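Local atomic coordinates of polycomb protein Scm (PDB entry 5J8Y), a protein that pairs through its SAM domain with the SAM domain of Sfmbt and is thought to link PhoRC to PRC1 at Polycomb response elements in Drosophila. Residues E48-M51 against G55-E58; L67-K70 against N76-A79. One frame throughout, in Å; residues are numbered along the deposited sequence.

Contact 1 (E48-M51 against G55-E58). Unlike the reference sequence in segment 55-58: Glu58 (reference Leu).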
loop_
_atom_site.group_PDB
_atom_site.type_symbol
_atom_site.label_atom_id
_atom_site.label_comp_id
_atom_site.label_asym_id
_atom_site.label_seq_id
_atom_site.Cartn_x
_atom_site.Cartn_y
_atom_site.Cartn_z
ATOM N N GLU A 48 6.561 6.671 7.669
ATOM C CA GLU A 48 5.792 6.135 8.757
ATOM C C GLU A 48 5.454 4.660 8.587
ATOM O O GLU A 48 5.745 3.903 9.455
ATOM C CB GLU A 48 4.516 6.922 8.966
ATOM C CG GLU A 48 4.715 8.317 9.491
ATOM C CD GLU A 48 5.435 9.267 8.560
ATOM O OE1 GLU A 48 5.364 9.154 7.355
ATOM O OE2 GLU A 48 6.090 10.152 9.099
ATOM N N MET A 49 4.853 4.288 7.475
ATOM C CA MET A 49 4.465 2.906 7.192
ATOM C C MET A 49 5.690 1.995 7.138
ATOM O O MET A 49 5.626 0.829 7.532
ATOM C CB MET A 49 3.693 2.822 5.873
ATOM C CG MET A 49 2.357 3.556 5.880
ATOM S SD MET A 49 1.172 2.886 7.062
ATOM C CE MET A 49 0.738 1.338 6.272
ATOM N N MET A 50 6.803 2.534 6.651
ATOM C CA MET A 50 8.053 1.782 6.567
ATOM C C MET A 50 8.569 1.375 7.941
ATOM O O MET A 50 8.883 0.211 8.179
ATOM C CB MET A 50 9.128 2.605 5.862
ATOM C CG MET A 50 8.926 2.785 4.375
ATOM S SD MET A 50 10.331 3.649 3.651
ATOM C CE MET A 50 9.518 4.641 2.408
ATOM N N MET A 51 8.669 2.342 8.842
ATOM C CA MET A 51 9.291 2.099 10.134
ATOM C C MET A 51 8.315 1.479 11.127
ATOM O O MET A 51 8.719 0.702 11.993
ATOM C CB MET A 51 9.867 3.400 10.692
ATOM C CG MET A 51 11.038 3.931 9.877
ATOM S SD MET A 51 11.767 5.445 10.536
ATOM C CE MET A 51 12.362 4.875 12.126
ATOM N N GLY A 55 9.140 -2.500 9.760
ATOM C CA GLY A 55 10.188 -2.746 10.735
ATOM C C GLY A 55 11.565 -2.277 10.303
ATOM O O GLY A 55 12.574 -2.667 10.891
ATOM N N LEU A 56 11.608 -1.436 9.277
ATOM C CA LEU A 56 12.872 -0.923 8.763
ATOM C C LEU A 56 13.467 0.109 9.717
ATOM O O LEU A 56 12.745 0.941 10.265
ATOM C CB LEU A 56 12.668 -0.310 7.377
ATOM C CG LEU A 56 12.407 -1.307 6.247
ATOM C CD1 LEU A 56 11.612 -0.657 5.124
ATOM C CD2 LEU A 56 13.723 -1.862 5.719
ATOM N N LYS A 57 14.772 0.098 9.889
ATOM C CA LYS A 57 15.472 1.070 10.739
ATOM C C LYS A 57 15.538 2.427 10.061
ATOM O O LYS A 57 15.213 2.560 8.933
ATOM C CB LYS A 57 16.916 0.627 11.062
ATOM C CG LYS A 57 17.137 -0.808 11.509
ATOM C CD LYS A 57 16.376 -1.216 12.742
ATOM C CE LYS A 57 16.975 -2.474 13.389
ATOM N NZ LYS A 57 18.343 -2.293 13.873
ATOM N N GLU A 58 16.022 3.414 10.776
ATOM C CA GLU A 58 16.146 4.741 10.243
ATOM C C GLU A 58 16.990 4.781 9.014
ATOM O O GLU A 58 16.630 5.412 8.090
ATOM C CB GLU A 58 16.757 5.694 11.269
ATOM C CG GLU A 58 15.785 6.483 12.048
ATOM C CD GLU A 58 16.403 7.692 12.687
ATOM O OE1 GLU A 58 15.772 8.177 13.588
ATOM O OE2 GLU A 58 17.482 8.132 12.306
#

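Contact 2 (L67-K70 against N76-A79)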
loop_
_atom_site.group_PDB
_atom_site.type_symbol
_atom_site.label_atom_id
_atom_site.label_comp_id
_atom_site.label_asym_id
_atom_site.label_seq_id
_atom_site.Cartn_x
_atom_site.Cartn_y
_atom_site.Cartn_z
ATOM N N LEU A 67 15.289 6.809 -2.666
ATOM C CA LEU A 67 15.129 6.074 -3.908
ATOM C C LEU A 67 13.735 6.310 -4.514
ATOM O O LEU A 67 13.602 6.543 -5.671
ATOM C CB LEU A 67 15.422 4.599 -3.687
ATOM C CG LEU A 67 16.918 4.327 -3.455
ATOM C CD1 LEU A 67 17.196 2.910 -3.028
ATOM C CD2 LEU A 67 17.695 4.673 -4.699
ATOM N N VAL A 68 12.718 6.283 -3.686
ATOM C CA VAL A 68 11.356 6.521 -4.154
ATOM C C VAL A 68 11.244 7.950 -4.691
ATOM O O VAL A 68 10.623 8.183 -5.725
ATOM C CB VAL A 68 10.315 6.285 -3.038
ATOM C CG1 VAL A 68 8.908 6.665 -3.508
ATOM C CG2 VAL A 68 10.333 4.834 -2.602
ATOM N N ASN A 69 11.873 8.881 -3.999
ATOM C CA ASN A 69 11.878 10.256 -4.406
ATOM C C ASN A 69 12.464 10.467 -5.777
ATOM O O ASN A 69 12.039 11.321 -6.437
ATOM C CB ASN A 69 12.556 11.172 -3.400
ATOM C CG ASN A 69 11.777 11.345 -2.161
ATOM O OD1 ASN A 69 10.644 11.045 -2.098
ATOM N ND2 ASN A 69 12.416 11.806 -1.180
ATOM N N LYS A 70 13.437 9.683 -6.182
ATOM C CA LYS A 70 13.999 9.795 -7.507
ATOM C C LYS A 70 13.039 9.470 -8.655
ATOM O O LYS A 70 13.223 9.907 -9.708
ATOM C CB LYS A 70 15.258 8.958 -7.634
ATOM C CG LYS A 70 16.414 9.426 -6.765
ATOM C CD LYS A 70 17.482 8.362 -6.673
ATOM C CE LYS A 70 18.686 8.849 -5.924
ATOM N NZ LYS A 70 19.417 7.724 -5.299
ATOM N N ASN A 76 4.653 14.026 -3.405
ATOM C CA ASN A 76 5.424 14.576 -2.311
ATOM C C ASN A 76 6.646 13.727 -1.963
ATOM O O ASN A 76 6.582 12.550 -1.916
ATOM C CB ASN A 76 4.556 14.795 -1.057
ATOM C CG ASN A 76 3.436 15.765 -1.289
ATOM O OD1 ASN A 76 3.411 16.458 -2.270
ATOM N ND2 ASN A 76 2.487 15.768 -0.398
ATOM N N ASN A 77 7.779 14.382 -1.771
ATOM C CA ASN A 77 8.982 13.708 -1.325
ATOM C C ASN A 77 8.785 12.995 -0.003
ATOM O O ASN A 77 8.308 13.574 0.917
ATOM C CB ASN A 77 10.156 14.686 -1.215
ATOM C CG ASN A 77 10.625 15.164 -2.574
ATOM O OD1 ASN A 77 10.739 14.391 -3.489
ATOM N ND2 ASN A 77 10.889 16.437 -2.689
ATOM N N LEU A 78 9.164 11.727 0.054
ATOM C CA LEU A 78 9.150 10.981 1.304
ATOM C C LEU A 78 10.285 11.472 2.193
ATOM O O LEU A 78 11.384 11.747 1.708
ATOM C CB LEU A 78 9.285 9.478 1.051
ATOM C CG LEU A 78 8.090 8.721 0.462
ATOM C CD1 LEU A 78 7.637 9.291 -0.876
ATOM C CD2 LEU A 78 8.450 7.256 0.317
ATOM N N ALA A 79 9.999 11.611 3.449
ATOM C CA ALA A 79 10.969 12.047 4.384
ATOM C C ALA A 79 10.633 11.676 5.817
ATOM O O ALA A 79 9.515 11.569 6.191
ATOM C CB ALA A 79 11.192 13.540 4.264
#

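Contact 1 (E48-M51 against G55-E58)
Met51 reaches from its helix across to the loop residues that follow it. Its CB lies 3.8 Å from Leu56 O, and its CG comes closer still, 3.5 Å from the same oxygen, so the first half of the side chain runs past the Leu56 carbonyl. The chain is extended about CB-CG, then turns about CG-SD (chi3 63°), which brings CE to 3.8 Å from CG of Glu58; the two side chains cross obliquely. Glu58 stands where the reference sequence has leucine, and its aliphatic part does the touching. The unbranched, flexible thioether of methionine suits such a bent path. The backbone turns sharply between the two segments: Gly55 leaves helical geometry with a positive phi, which glycine, lacking a CB, takes up with little strain, and Leu56 N then makes a weak hydrogen bond of 3.4 Å to Met50 O. On the inner side Leu56 CD1 lies 4.2 Å from Met50 CB, a loose apolar contact. Lys57 takes the N-cap position, so the new helix starts a few residues after the last one ends. Met51 rests on Ala61, while Met50 and Leu56 both pack on Ile64, setting helix 47-53 against the first half of helix 58-71.

Contact 2 (L67-K70 against N76-A79)
The side-chain amide of Asn69 grips the backbone of Leu78 with two hydrogen bonds. Leu78 N donates to Asn69 OD1 at 2.7 Å, lying in the carbonyl plane on a lone pair, with an N-H...O angle of 151°. In return Asn69 ND2 donates to Leu78 O at 3.1 Å, and this bond is straighter, 163°, with the acceptor close to the plane of the asparagine amide and itself met on a lone pair. An asparagine suits the place because its amide offers an acceptor and a donor side by side, matching the N-H and C=O that one extended residue turns to the same side. The pair of bonds should hold the amide against rotation.

Asn77 and Val68 add to this first shell. Asn77 crosses Asn69 at about a right angle and sets its OD1 over the face of the amide, 3.5 Å from Asn69 CG, the planes 62° apart. Next to the two hydrogen bonds, Leu78 turns its side chain toward the helix. Its CD1 and CD2 both lie 3.9 Å from Val68 CG1, the branch set anti to the backbone N, so that one methyl of the beta-branched valine meets the forked end of the leucine. Leu78 is thus fixed twice, its backbone by Asn69 and its buried side chain by Val68.

Farther out, Asn72 also touches Leu78, and Ala79 O is hydrogen-bonded to Ser47 OG, which continues the line of the tail toward helix 47-53. On the other side of the segment, Leu67 packs on Ile18 of helix 11-21 and its carbonyl oxygen is hydrogen-bonded to Tyr17 OH. The C-terminal part of helix 58-71 therefore lies between helix 11-21 and the returning C-terminal tail.

In the fold
From the N terminus the chain forms helix 11-21 and the short helices 29-34 and 39-44 before it enters helix 47-53. Contact 1 then closes the short connection to helix 58-71, spanning just three residues. The chain runs the length of helix 58-71, leaves it, and turns back so that contact 2 lays residues 76-79 against the helix's later turns, closing a loop of five intervening residues. The two contacts follow in series, neither enclosing nor crossing the other. Their centres are 14 Å apart, yet they meet directly where Met50 CE packs 3.5 Å from Leu78 CD2. Helix 58-71 is common ground, joined to helix 47-53 and to the C-terminal tail of this all-helical SAM domain.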